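Local coordinates for protein peroxidase (Cellulomonas bogoriensis 69B4 = DSM 16987, PDB 6QZO) that binds heme b and probably acts as a DyP-type peroxidase, using hydrogen peroxide to oxidise organic substrates, at residues P31-H36 with G368-G373; S46-V51 with Q146-D151; V51-A56 with K164-L169; V103-G108 with G141-Q146. All blocks are in the same frame, centred on the assembly; numbering follows the deposited sequence.

Interactions 2 and 4 are buried and run through one antiparallel sheet: strand 143-149 pairs with strand 47-55 in interaction 2 and with strand 100-105 in interaction 4, the two sharing Gln146. Interaction 3 follows strand 47-55 beyond Val51 to its partly buried end, where it meets the turn after helix 152-165; Leu53 N and Val143 O, 2.8 Å apart, link it to interaction 4. Interaction 1 stands apart, its nearest atoms about 6 Å from those of interaction 4, and joins two loops at a partly buried site. Paired backbone bonds dominate the sheet contacts, a single bond with sparse apolar contact serves interaction 3, and an aromatic pair marks interaction 1.

Interaction 1: residues P31-H36 with G368-G373; sequences PCHGEH and GGWSAG
Cys32 meets Trp370 through two atoms. Its carbonyl O lies over one face of the indole, near the rim and 3.9 Å from Trp370 CZ3, while SG makes an oblique sulfur-aromatic contact with the six-membered ring. That sulfur also sits over the centre of the neighbouring His33 ring. His33 comes next, its CG anti to the carbonyl carbon (chi1 -61°), which turns the CD2 edge of the imidazole onto the indole face that Cys32 O also covers. His33 CD2 stands 3.5 Å from Trp370 NE1, and with the planes at 88° this is an offset edge-to-face pair. His33 NE2 and Trp370 NE1 are both hydrogen-bonded to OE2 of Glu76 on helix 61-78, so one carboxylate oxygen is shared by the two rings and would help hold their rotation. An alanine in place of His33 would probably leave the indole face without its edge partner and Glu76 with one ring nitrogen fewer to hold. Further on, Gly34 N donates to Trp370 O at 3.2 Å, and Gly34 O lies 3.3 Å from Gly369 CA, so close that a side chain on Gly369 would collide with it. Glu35 O accepts from Gly369 N at 3.0 Å, the donor standing above the carbonyl plane. His36 packs its backbone on Gly369, whereas its ring stacks on Trp216 and bonds Gly227 O through ND1. Away from the heme, this is a loop-to-loop tie beside helix 61-78, fastening the loop that leads into strand 47-55 of the first sheet to the loop that leaves strand 356-366 of the second.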
loop_
_atom_site.group_PDB
_atom_site.type_symbol
_atom_site.label_atom_id
_atom_site.label_comp_id
_atom_site.label_asym_id
_atom_site.label_seq_id
_atom_site.Cartn_x
_atom_site.Cartn_y
_atom_site.Cartn_z
ATOM N N PRO A 31 -11.239 -10.534 -18.530
ATOM C CA PRO A 31 -12.685 -10.653 -18.693
ATOM C C PRO A 31 -13.322 -11.022 -17.349
ATOM O O PRO A 31 -12.789 -11.888 -16.654
ATOM C CB PRO A 31 -12.876 -11.763 -19.743
ATOM C CG PRO A 31 -11.543 -11.776 -20.482
ATOM C CD PRO A 31 -10.507 -11.453 -19.418
ATOM N N CYS A 32 -14.403 -10.338 -16.991
ATOM C CA CYS A 32 -15.158 -10.579 -15.739
ATOM C C CYS A 32 -16.251 -11.647 -15.965
ATOM O O CYS A 32 -16.751 -12.172 -14.960
ATOM C CB CYS A 32 -15.766 -9.273 -15.242
ATOM S SG CYS A 32 -16.984 -8.565 -16.383
ATOM N N HIS A 33 -16.557 -11.969 -17.228
ATOM C CA HIS A 33 -17.544 -13.003 -17.633
ATOM C C HIS A 33 -16.864 -14.348 -17.896
ATOM O O HIS A 33 -15.777 -14.368 -18.519
ATOM C CB HIS A 33 -18.318 -12.576 -18.888
ATOM C CG HIS A 33 -19.104 -11.328 -18.695
ATOM N ND1 HIS A 33 -18.944 -10.229 -19.513
ATOM C CD2 HIS A 33 -20.014 -10.985 -17.765
ATOM C CE1 HIS A 33 -19.740 -9.262 -19.107
ATOM N NE2 HIS A 33 -20.415 -9.702 -18.033
ATOM N N GLY A 34 -17.508 -15.424 -17.460
ATOM C CA GLY A 34 -17.116 -16.808 -17.788
ATOM C C GLY A 34 -17.889 -17.803 -16.937
ATOM O O GLY A 34 -18.739 -17.362 -16.147
ATOM N N GLU A 35 -17.603 -19.094 -17.114
ATOM C CA GLU A 35 -18.038 -20.216 -16.242
ATOM C C GLU A 35 -17.766 -19.837 -14.777
ATOM O O GLU A 35 -18.629 -20.118 -13.926
ATOM C CB GLU A 35 -17.316 -21.509 -16.668
ATOM C CG GLU A 35 -17.830 -22.766 -15.981
ATOM C CD GLU A 35 -17.399 -24.092 -16.592
ATOM O OE1 GLU A 35 -16.489 -24.091 -17.424
ATOM O OE2 GLU A 35 -17.885 -25.140 -16.122
ATOM N N HIS A 36 -16.626 -19.206 -14.488
ATOM C CA HIS A 36 -16.211 -18.849 -13.100
ATOM C C HIS A 36 -16.009 -17.341 -12.973
ATOM O O HIS A 36 -15.804 -16.682 -14.008
ATOM C CB HIS A 36 -14.927 -19.589 -12.719
ATOM C CG HIS A 36 -14.871 -21.011 -13.176
ATOM N ND1 HIS A 36 -15.583 -22.016 -12.551
ATOM C CD2 HIS A 36 -14.160 -21.601 -14.162
ATOM C CE1 HIS A 36 -15.312 -23.168 -13.135
ATOM N NE2 HIS A 36 -14.443 -22.937 -14.135
ATOM N N GLY A 368 -20.627 -18.886 -8.807
ATOM C CA GLY A 368 -20.048 -19.142 -10.130
ATOM C C GLY A 368 -19.994 -17.846 -10.903
ATOM O O GLY A 368 -20.432 -16.828 -10.353
ATOM N N GLY A 369 -19.463 -17.889 -12.117
ATOM C CA GLY A 369 -19.403 -16.733 -13.020
ATOM C C GLY A 369 -20.770 -16.424 -13.618
ATOM O O GLY A 369 -21.780 -17.068 -13.216
ATOM N N TRP A 370 -20.787 -15.464 -14.542
ATOM C CA TRP A 370 -22.003 -14.956 -15.212
ATOM C C TRP A 370 -21.611 -14.409 -16.584
ATOM O O TRP A 370 -20.394 -14.209 -16.813
ATOM C CB TRP A 370 -22.708 -13.919 -14.323
ATOM C CG TRP A 370 -22.135 -12.537 -14.351
ATOM C CD1 TRP A 370 -22.582 -11.483 -15.098
ATOM C CD2 TRP A 370 -21.070 -12.024 -13.531
ATOM N NE1 TRP A 370 -21.834 -10.364 -14.838
ATOM C CE2 TRP A 370 -20.905 -10.659 -13.874
ATOM C CE3 TRP A 370 -20.212 -12.584 -12.574
ATOM C CZ2 TRP A 370 -19.922 -9.856 -13.295
ATOM C CZ3 TRP A 370 -19.250 -11.786 -11.994
ATOM C CH2 TRP A 370 -19.103 -10.443 -12.359
ATOM N N SER A 371 -22.615 -14.241 -17.450
ATOM C CA SER A 371 -22.497 -13.757 -18.847
ATOM C C SER A 371 -23.229 -12.429 -18.983
ATOM O O SER A 371 -24.044 -12.109 -18.098
ATOM C CB SER A 371 -23.061 -14.762 -19.814
ATOM O OG SER A 371 -22.299 -15.951 -19.771
ATOM N N ALA A 372 -22.952 -11.712 -20.069
ATOM C CA ALA A 372 -23.594 -10.423 -20.407
ATOM C C ALA A 372 -25.096 -10.550 -20.136
ATOM O O ALA A 372 -25.695 -11.459 -20.718
ATOM C CB ALA A 372 -23.302 -10.085 -21.849
ATOM N N GLY A 373 -25.658 -9.717 -19.250
ATOM C CA GLY A 373 -27.103 -9.677 -18.960
ATOM C C GLY A 373 -27.502 -10.443 -17.705
ATOM O O GLY A 373 -28.648 -10.318 -17.288
#

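Interaction 2: residues S46-V51 with Q146-D151; sequences SFIALV and QVCADD
A first torsion of -87° swings the carboxylate of Asp150 back beside its own backbone N, where OD1 can reach Ser46, whose N donates to Asp150 OD1 at 2.8 Å, meeting that oxygen nearly along its C-O direction. Farther along, Ile48 holds CG1 anti to its backbone N (chi1 -169°), which carries CD1 across the stem of Gln146 to lie 3.5 Å from Gln146 CG. At the other end Leu50 lies alongside the same stem, its CD1 3.4 Å from Gln146 CB. Cys148, the non-hydrogen-bonded partner of Ile48, rests its SG 3.8 Å from Ile48 CG1. The backbones run antiparallel at 166°. Phe47 with Ala149 and Ala49 with Val147 are hydrogen-bonded pairs, the second the tighter: Ala49 N to Val147 O is 2.7 Å and Val147 N to Ala49 O 2.8 Å. Helix 152-165 covers the face of Phe47 and Ala49; the Phe47 ring turns an edge to Asp151 N. Asp151 OD1 caps that helix at Thr154 N and forms a salt bridge with Arg181 of the second subunit, whose Ser182 N donates to OD2. Chemically, then, four backbone bonds run between mostly apolar side chains, extended at the Ser46 end by a carboxylate that takes over as acceptor, and the buried polar end of Gln146 is met: OE1 bonds Tyr331 OH and NE2 bonds Gly39 O.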
loop_
_atom_site.group_PDB
_atom_site.type_symbol
_atom_site.label_atom_id
_atom_site.label_comp_id
_atom_site.label_asym_id
_atom_site.label_seq_id
_atom_site.Cartn_x
_atom_site.Cartn_y
_atom_site.Cartn_z
ATOM N N SER A 46 -0.299 -7.467 -8.807
ATOM C CA SER A 46 0.577 -6.888 -7.756
ATOM C C SER A 46 -0.194 -6.578 -6.468
ATOM O O SER A 46 0.406 -6.753 -5.381
ATOM C CB SER A 46 1.291 -5.680 -8.281
ATOM O OG SER A 46 2.182 -6.035 -9.323
ATOM N N PHE A 47 -1.449 -6.118 -6.542
ATOM C CA PHE A 47 -2.148 -5.567 -5.349
ATOM C C PHE A 47 -3.516 -6.212 -5.129
ATOM O O PHE A 47 -4.146 -6.679 -6.108
ATOM C CB PHE A 47 -2.252 -4.049 -5.458
ATOM C CG PHE A 47 -0.923 -3.426 -5.788
ATOM C CD1 PHE A 47 0.139 -3.541 -4.902
ATOM C CD2 PHE A 47 -0.705 -2.819 -7.009
ATOM C CE1 PHE A 47 1.385 -3.017 -5.216
ATOM C CE2 PHE A 47 0.539 -2.282 -7.315
ATOM C CZ PHE A 47 1.585 -2.389 -6.422
ATOM N N ILE A 48 -3.937 -6.199 -3.858
ATOM C CA ILE A 48 -5.226 -6.744 -3.351
ATOM C C ILE A 48 -5.783 -5.837 -2.251
ATOM O O ILE A 48 -5.007 -5.362 -1.404
ATOM C CB ILE A 48 -5.065 -8.174 -2.803
ATOM C CG1 ILE A 48 -6.423 -8.812 -2.541
ATOM C CG2 ILE A 48 -4.177 -8.209 -1.560
ATOM C CD1 ILE A 48 -6.361 -10.324 -2.464
ATOM N N ALA A 49 -7.099 -5.651 -2.264
ATOM C CA ALA A 49 -7.877 -5.138 -1.117
ATOM C C ALA A 49 -9.055 -6.086 -0.944
ATOM O O ALA A 49 -9.823 -6.217 -1.896
ATOM C CB ALA A 49 -8.321 -3.719 -1.358
ATOM N N LEU A 50 -9.120 -6.804 0.177
ATOM C CA LEU A 50 -10.332 -7.551 0.561
ATOM C C LEU A 50 -11.194 -6.608 1.395
ATOM O O LEU A 50 -10.734 -6.204 2.491
ATOM C CB LEU A 50 -9.930 -8.761 1.396
ATOM C CG LEU A 50 -9.257 -9.956 0.748
ATOM C CD1 LEU A 50 -10.154 -10.637 -0.238
ATOM C CD2 LEU A 50 -7.911 -9.653 0.129
ATOM N N VAL A 51 -12.365 -6.251 0.866
ATOM C CA VAL A 51 -13.353 -5.390 1.561
ATOM C C VAL A 51 -14.520 -6.256 2.047
ATOM O O VAL A 51 -15.325 -6.687 1.210
ATOM C CB VAL A 51 -13.830 -4.241 0.657
ATOM C CG1 VAL A 51 -14.711 -3.271 1.424
ATOM C CG2 VAL A 51 -12.651 -3.499 0.026
ATOM N N GLN A 146 -13.037 -9.232 -3.041
ATOM C CA GLN A 146 -11.583 -9.315 -3.297
ATOM C C GLN A 146 -11.312 -8.474 -4.536
ATOM O O GLN A 146 -11.718 -8.906 -5.640
ATOM C CB GLN A 146 -11.102 -10.749 -3.499
ATOM C CG GLN A 146 -9.605 -10.814 -3.791
ATOM C CD GLN A 146 -9.182 -12.183 -4.244
ATOM O OE1 GLN A 146 -8.895 -13.058 -3.437
ATOM N NE2 GLN A 146 -9.136 -12.366 -5.553
ATOM N N VAL A 147 -10.679 -7.315 -4.346
ATOM C CA VAL A 147 -10.345 -6.360 -5.441
ATOM C C VAL A 147 -8.839 -6.447 -5.683
ATOM O O VAL A 147 -8.045 -6.155 -4.725
ATOM C CB VAL A 147 -10.781 -4.926 -5.101
ATOM C CG1 VAL A 147 -10.719 -4.008 -6.316
ATOM C CG2 VAL A 147 -12.173 -4.908 -4.500
ATOM N N CYS A 148 -8.472 -6.861 -6.901
ATOM C CA CYS A 148 -7.073 -7.111 -7.320
ATOM C C CYS A 148 -6.753 -6.284 -8.561
ATOM O O CYS A 148 -7.611 -6.260 -9.461
ATOM C CB CYS A 148 -6.869 -8.575 -7.662
ATOM S SG CYS A 148 -6.911 -9.628 -6.201
ATOM N N ALA A 149 -5.556 -5.696 -8.612
ATOM C CA ALA A 149 -5.066 -4.917 -9.773
ATOM C C ALA A 149 -3.548 -4.739 -9.720
ATOM O O ALA A 149 -2.946 -4.895 -8.643
ATOM C CB ALA A 149 -5.767 -3.585 -9.844
ATOM N N ASP A 150 -2.961 -4.409 -10.866
ATOM C CA ASP A 150 -1.511 -4.139 -11.025
ATOM C C ASP A 150 -1.220 -2.658 -10.781
ATOM O O ASP A 150 -0.083 -2.247 -11.073
ATOM C CB ASP A 150 -1.031 -4.561 -12.418
ATOM C CG ASP A 150 -0.627 -6.011 -12.504
ATOM O OD1 ASP A 150 -0.211 -6.563 -11.452
ATOM O OD2 ASP A 150 -0.727 -6.575 -13.613
ATOM N N ASP A 151 -2.193 -1.893 -10.280
ATOM C CA ASP A 151 -2.044 -0.438 -10.009
ATOM C C ASP A 151 -2.889 -0.031 -8.802
ATOM O O ASP A 151 -4.062 -0.377 -8.764
ATOM C CB ASP A 151 -2.434 0.398 -11.225
ATOM C CG ASP A 151 -2.086 1.864 -11.033
ATOM O OD1 ASP A 151 -2.907 2.589 -10.436
ATOM O OD2 ASP A 151 -0.952 2.252 -11.419
#

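Interaction 3: residues V51-A56 with K164-L169; sequences VALDLA and KEAQGL
Leu53 lays its CD2 methyl against Ala166 CB, 4.1 Å away, the one place where apolar side chains of 51-56 and 164-169 meet. Two residues on, Leu55 reaches the backbone of Leu169: with CG anti to its own carbonyl carbon (chi1 -64°), it brings CD2 to 3.7 Å from Leu169 O, and its CA-H points at the same oxygen from 3.5 Å. That carbonyl also takes the one hydrogen bond of the contact, from Ala56 N to Leu169 O at 3.2 Å and nearly straight (166°), with the donor standing above the carbonyl plane. The carbonyl is offered by a turn that leaves the helix: Gln167 N bonds Lys164 O, Leu169 N bonds Ala166 O at 2.8 Å, and Gly168 takes a positive phi. Asp54 faces the other way, to Arg173 and to the backbone N of Asp142. Helix 152-165 is the connection of a beta-alpha-beta crossover, running from strand 143-149 to strand 170-179 with strand 47-55 lying between them in the sheet. The contact thus closes the far end of strand 47-55 against the turn into strand 170-179, with Leu67 and Trp71 of helix 61-78 packed on Ala166 and Leu109 of helix 107-113 on Leu55.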
loop_
_atom_site.group_PDB
_atom_site.type_symbol
_atom_site.label_atom_id
_atom_site.label_comp_id
_atom_site.label_asym_id
_atom_site.label_seq_id
_atom_site.Cartn_x
_atom_site.Cartn_y
_atom_site.Cartn_z
ATOM N N VAL A 51 -12.365 -6.251 0.866
ATOM C CA VAL A 51 -13.353 -5.390 1.561
ATOM C C VAL A 51 -14.520 -6.256 2.047
ATOM O O VAL A 51 -15.325 -6.687 1.210
ATOM C CB VAL A 51 -13.830 -4.241 0.657
ATOM C CG1 VAL A 51 -14.711 -3.271 1.424
ATOM C CG2 VAL A 51 -12.651 -3.499 0.026
ATOM N N ALA A 52 -14.566 -6.523 3.348
ATOM C CA ALA A 52 -15.698 -7.161 4.037
ATOM C C ALA A 52 -16.734 -6.090 4.362
ATOM O O ALA A 52 -16.356 -5.035 4.918
ATOM C CB ALA A 52 -15.236 -7.870 5.289
ATOM N N LEU A 53 -17.997 -6.361 4.030
ATOM C CA LEU A 53 -19.116 -5.457 4.367
ATOM C C LEU A 53 -20.131 -6.240 5.189
ATOM O O LEU A 53 -20.172 -7.474 5.062
ATOM C CB LEU A 53 -19.720 -4.881 3.083
ATOM C CG LEU A 53 -18.738 -4.089 2.206
ATOM C CD1 LEU A 53 -18.225 -4.939 1.054
ATOM C CD2 LEU A 53 -19.388 -2.822 1.674
ATOM N N ASP A 54 -20.858 -5.535 6.046
ATOM C CA ASP A 54 -21.989 -6.090 6.829
ATOM C C ASP A 54 -23.287 -5.467 6.316
ATOM O O ASP A 54 -23.349 -4.243 6.133
ATOM C CB ASP A 54 -21.771 -5.873 8.325
ATOM C CG ASP A 54 -20.822 -6.862 8.953
ATOM O OD1 ASP A 54 -20.549 -7.914 8.324
ATOM O OD2 ASP A 54 -20.353 -6.561 10.062
ATOM N N LEU A 55 -24.293 -6.289 6.056
ATOM C CA LEU A 55 -25.631 -5.815 5.618
ATOM C C LEU A 55 -26.278 -5.045 6.773
ATOM O O LEU A 55 -25.994 -5.367 7.931
ATOM C CB LEU A 55 -26.465 -7.024 5.184
ATOM C CG LEU A 55 -25.910 -7.770 3.973
ATOM C CD1 LEU A 55 -26.605 -9.096 3.780
ATOM C CD2 LEU A 55 -26.088 -6.896 2.732
ATOM N N ALA A 56 -27.091 -4.034 6.473
ATOM C CA ALA A 56 -27.949 -3.358 7.484
ATOM C C ALA A 56 -28.930 -4.374 8.080
ATOM O O ALA A 56 -29.284 -5.314 7.366
ATOM C CB ALA A 56 -28.658 -2.192 6.847
ATOM N N LYS A 164 -19.148 3.007 -2.117
ATOM C CA LYS A 164 -20.206 4.037 -2.273
ATOM C C LYS A 164 -21.507 3.404 -2.775
ATOM O O LYS A 164 -22.575 3.829 -2.320
ATOM C CB LYS A 164 -19.768 5.098 -3.286
ATOM C CG LYS A 164 -18.900 6.201 -2.734
ATOM C CD LYS A 164 -18.269 7.046 -3.831
ATOM C CE LYS A 164 -19.296 7.822 -4.627
ATOM N NZ LYS A 164 -18.652 8.763 -5.587
ATOM N N GLU A 165 -21.415 2.463 -3.714
ATOM C CA GLU A 165 -22.596 1.829 -4.355
ATOM C C GLU A 165 -23.440 1.104 -3.301
ATOM O O GLU A 165 -24.669 1.060 -3.474
ATOM C CB GLU A 165 -22.145 0.841 -5.424
ATOM C CG GLU A 165 -23.147 0.682 -6.528
ATOM C CD GLU A 165 -23.262 1.941 -7.348
ATOM O OE1 GLU A 165 -22.335 2.221 -8.147
ATOM O OE2 GLU A 165 -24.270 2.666 -7.160
ATOM N N ALA A 166 -22.800 0.569 -2.252
ATOM C CA ALA A 166 -23.431 -0.230 -1.181
ATOM C C ALA A 166 -23.980 0.669 -0.064
ATOM O O ALA A 166 -24.603 0.119 0.878
ATOM C CB ALA A 166 -22.438 -1.216 -0.631
ATOM N N GLN A 167 -23.776 1.987 -0.154
ATOM C CA GLN A 167 -24.169 2.942 0.924
ATOM C C GLN A 167 -25.670 2.741 1.194
ATOM O O GLN A 167 -26.477 2.803 0.210
ATOM C CB GLN A 167 -23.842 4.395 0.543
ATOM C CG GLN A 167 -23.341 5.257 1.709
ATOM C CD GLN A 167 -21.855 5.568 1.662
ATOM O OE1 GLN A 167 -21.162 5.601 2.678
ATOM N NE2 GLN A 167 -21.341 5.853 0.476
ATOM N N GLY A 168 -26.033 2.462 2.450
ATOM C CA GLY A 168 -27.434 2.242 2.857
ATOM C C GLY A 168 -27.885 0.780 2.755
ATOM O O GLY A 168 -28.953 0.482 3.350
ATOM N N LEU A 169 -27.126 -0.085 2.062
ATOM C CA LEU A 169 -27.420 -1.544 1.952
ATOM C C LEU A 169 -26.408 -2.349 2.778
ATOM O O LEU A 169 -26.793 -3.358 3.403
ATOM C CB LEU A 169 -27.358 -1.973 0.483
ATOM C CG LEU A 169 -28.235 -1.158 -0.470
ATOM C CD1 LEU A 169 -27.869 -1.449 -1.928
ATOM C CD2 LEU A 169 -29.712 -1.435 -0.217
#

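Interaction 4: residues V103-G108 with G141-Q146; sequences VGFGPG and GDVVLQ
A classic beta bulge, in which Asp142 and Val143 both face Leu53 of strand 47-55, opens the strand that pairs here with Val103 to Gly106. The carbonyl of Asp142 serves the pairing: Gly106 N donates to Asp142 O at 2.7 Å, from above the carbonyl plane. Beyond the bulge, Gly104 and Val144 form a hydrogen-bonded antiparallel pair, with Gly104 N to Val144 O at 3.0 Å in the carbonyl plane and Val144 N to Gly104 O at 2.9 Å. Val143 turns CG2 anti to its backbone N, bringing that methyl within 3.1 Å of Gly104 O, a tight approach, as well as to the edge of the Phe105 ring and 4.2 Å from Val103 CG1. The other branch of Val103, CG2, lies beside Leu145 CD2 at 3.9 Å; the two side chains point the same way and pack on Ile75 and Trp71 of helix 61-78. A side chain on Gly104 would collide with Val144 CG1. Asp142 closes the far end, setting OD1 3.3 Å from Gly108 CA, where again a side chain would clash, while OD2 accepts from Leu55 N. Replacing Asp142 by alanine is likely to cost Leu55 N its acceptor and open a gap beside Gly108 at the start of helix 107-113. Strand 100-105 is the outermost of its four-stranded sheet within the chain, and Phe105 shares a backbone hydrogen bond with Ala365 of strand 356-366, outermost in the second sheet; the two sheets, alike in strand order, are the ferredoxin-like halves of this DyP peroxidase.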
loop_
_atom_site.group_PDB
_atom_site.type_symbol
_atom_site.label_atom_id
_atom_site.label_comp_id
_atom_site.label_asym_id
_atom_site.label_seq_id
_atom_site.Cartn_x
_atom_site.Cartn_y
_atom_site.Cartn_z
ATOM N N VAL A 103 -16.581 -11.723 -5.734
ATOM C CA VAL A 103 -17.648 -11.543 -4.704
ATOM C C VAL A 103 -17.820 -12.858 -3.951
ATOM O O VAL A 103 -18.010 -13.904 -4.600
ATOM C CB VAL A 103 -18.983 -11.114 -5.343
ATOM C CG1 VAL A 103 -20.033 -10.780 -4.295
ATOM C CG2 VAL A 103 -18.782 -9.947 -6.292
ATOM N N GLY A 104 -17.766 -12.787 -2.624
ATOM C CA GLY A 104 -17.997 -13.931 -1.724
ATOM C C GLY A 104 -19.108 -13.586 -0.760
ATOM O O GLY A 104 -19.214 -12.394 -0.361
ATOM N N PHE A 105 -19.911 -14.581 -0.407
ATOM C CA PHE A 105 -21.063 -14.438 0.514
ATOM C C PHE A 105 -20.744 -15.158 1.820
ATOM O O PHE A 105 -20.353 -16.332 1.781
ATOM C CB PHE A 105 -22.341 -15.028 -0.080
ATOM C CG PHE A 105 -22.732 -14.526 -1.446
ATOM C CD1 PHE A 105 -22.391 -13.247 -1.868
ATOM C CD2 PHE A 105 -23.503 -15.329 -2.281
ATOM C CE1 PHE A 105 -22.788 -12.800 -3.122
ATOM C CE2 PHE A 105 -23.900 -14.870 -3.526
ATOM C CZ PHE A 105 -23.537 -13.611 -3.947
ATOM N N GLY A 106 -20.877 -14.430 2.926
ATOM C CA GLY A 106 -20.835 -14.984 4.282
ATOM C C GLY A 106 -22.222 -15.475 4.671
ATOM O O GLY A 106 -23.207 -15.131 4.018
ATOM N N PRO A 107 -22.332 -16.283 5.743
ATOM C CA PRO A 107 -23.614 -16.858 6.144
ATOM C C PRO A 107 -24.701 -15.790 6.335
ATOM O O PRO A 107 -25.830 -16.052 6.002
ATOM C CB PRO A 107 -23.301 -17.599 7.453
ATOM C CG PRO A 107 -21.938 -17.084 7.900
ATOM C CD PRO A 107 -21.223 -16.695 6.619
ATOM N N GLY A 108 -24.330 -14.646 6.892
ATOM C CA GLY A 108 -25.235 -13.525 7.206
ATOM C C GLY A 108 -25.944 -13.001 5.973
ATOM O O GLY A 108 -27.078 -12.520 6.118
ATOM N N GLY A 141 -17.827 -11.216 8.271
ATOM C CA GLY A 141 -18.345 -10.380 7.178
ATOM C C GLY A 141 -19.488 -11.085 6.453
ATOM O O GLY A 141 -19.328 -12.242 6.127
ATOM N N ASP A 142 -20.597 -10.386 6.216
ATOM C CA ASP A 142 -21.765 -10.872 5.443
ATOM C C ASP A 142 -21.371 -11.018 3.973
ATOM O O ASP A 142 -21.849 -11.954 3.329
ATOM C CB ASP A 142 -22.958 -9.929 5.578
ATOM C CG ASP A 142 -23.510 -9.871 6.995
ATOM O OD1 ASP A 142 -23.331 -10.845 7.720
ATOM O OD2 ASP A 142 -24.120 -8.868 7.352
ATOM N N VAL A 143 -20.504 -10.140 3.460
ATOM C CA VAL A 143 -20.074 -10.212 2.034
ATOM C C VAL A 143 -18.652 -9.666 1.931
ATOM O O VAL A 143 -18.265 -8.862 2.786
ATOM C CB VAL A 143 -21.067 -9.477 1.116
ATOM C CG1 VAL A 143 -21.138 -8.001 1.464
ATOM C CG2 VAL A 143 -20.746 -9.670 -0.354
ATOM N N VAL A 144 -17.910 -10.112 0.928
ATOM C CA VAL A 144 -16.515 -9.671 0.694
ATOM C C VAL A 144 -16.341 -9.365 -0.786
ATOM O O VAL A 144 -16.859 -10.126 -1.618
ATOM C CB VAL A 144 -15.502 -10.731 1.130
ATOM C CG1 VAL A 144 -15.674 -12.026 0.330
ATOM C CG2 VAL A 144 -14.071 -10.203 1.035
ATOM N N LEU A 145 -15.603 -8.292 -1.080
ATOM C CA LEU A 145 -15.070 -8.008 -2.431
ATOM C C LEU A 145 -13.553 -8.197 -2.379
ATOM O O LEU A 145 -12.876 -7.399 -1.703
ATOM C CB LEU A 145 -15.444 -6.572 -2.809
ATOM C CG LEU A 145 -16.946 -6.272 -2.786
ATOM C CD1 LEU A 145 -17.189 -4.778 -2.914
ATOM C CD2 LEU A 145 -17.650 -7.040 -3.881
ATOM N N GLN A 146 -13.037 -9.232 -3.041
ATOM C CA GLN A 146 -11.583 -9.315 -3.297
ATOM C C GLN A 146 -11.312 -8.474 -4.536
ATOM O O GLN A 146 -11.718 -8.906 -5.640
ATOM C CB GLN A 146 -11.102 -10.749 -3.499
ATOM C CG GLN A 146 -9.605 -10.814 -3.791
ATOM C CD GLN A 146 -9.182 -12.183 -4.244
ATOM O OE1 GLN A 146 -8.895 -13.058 -3.437
ATOM N NE2 GLN A 146 -9.136 -12.366 -5.553
#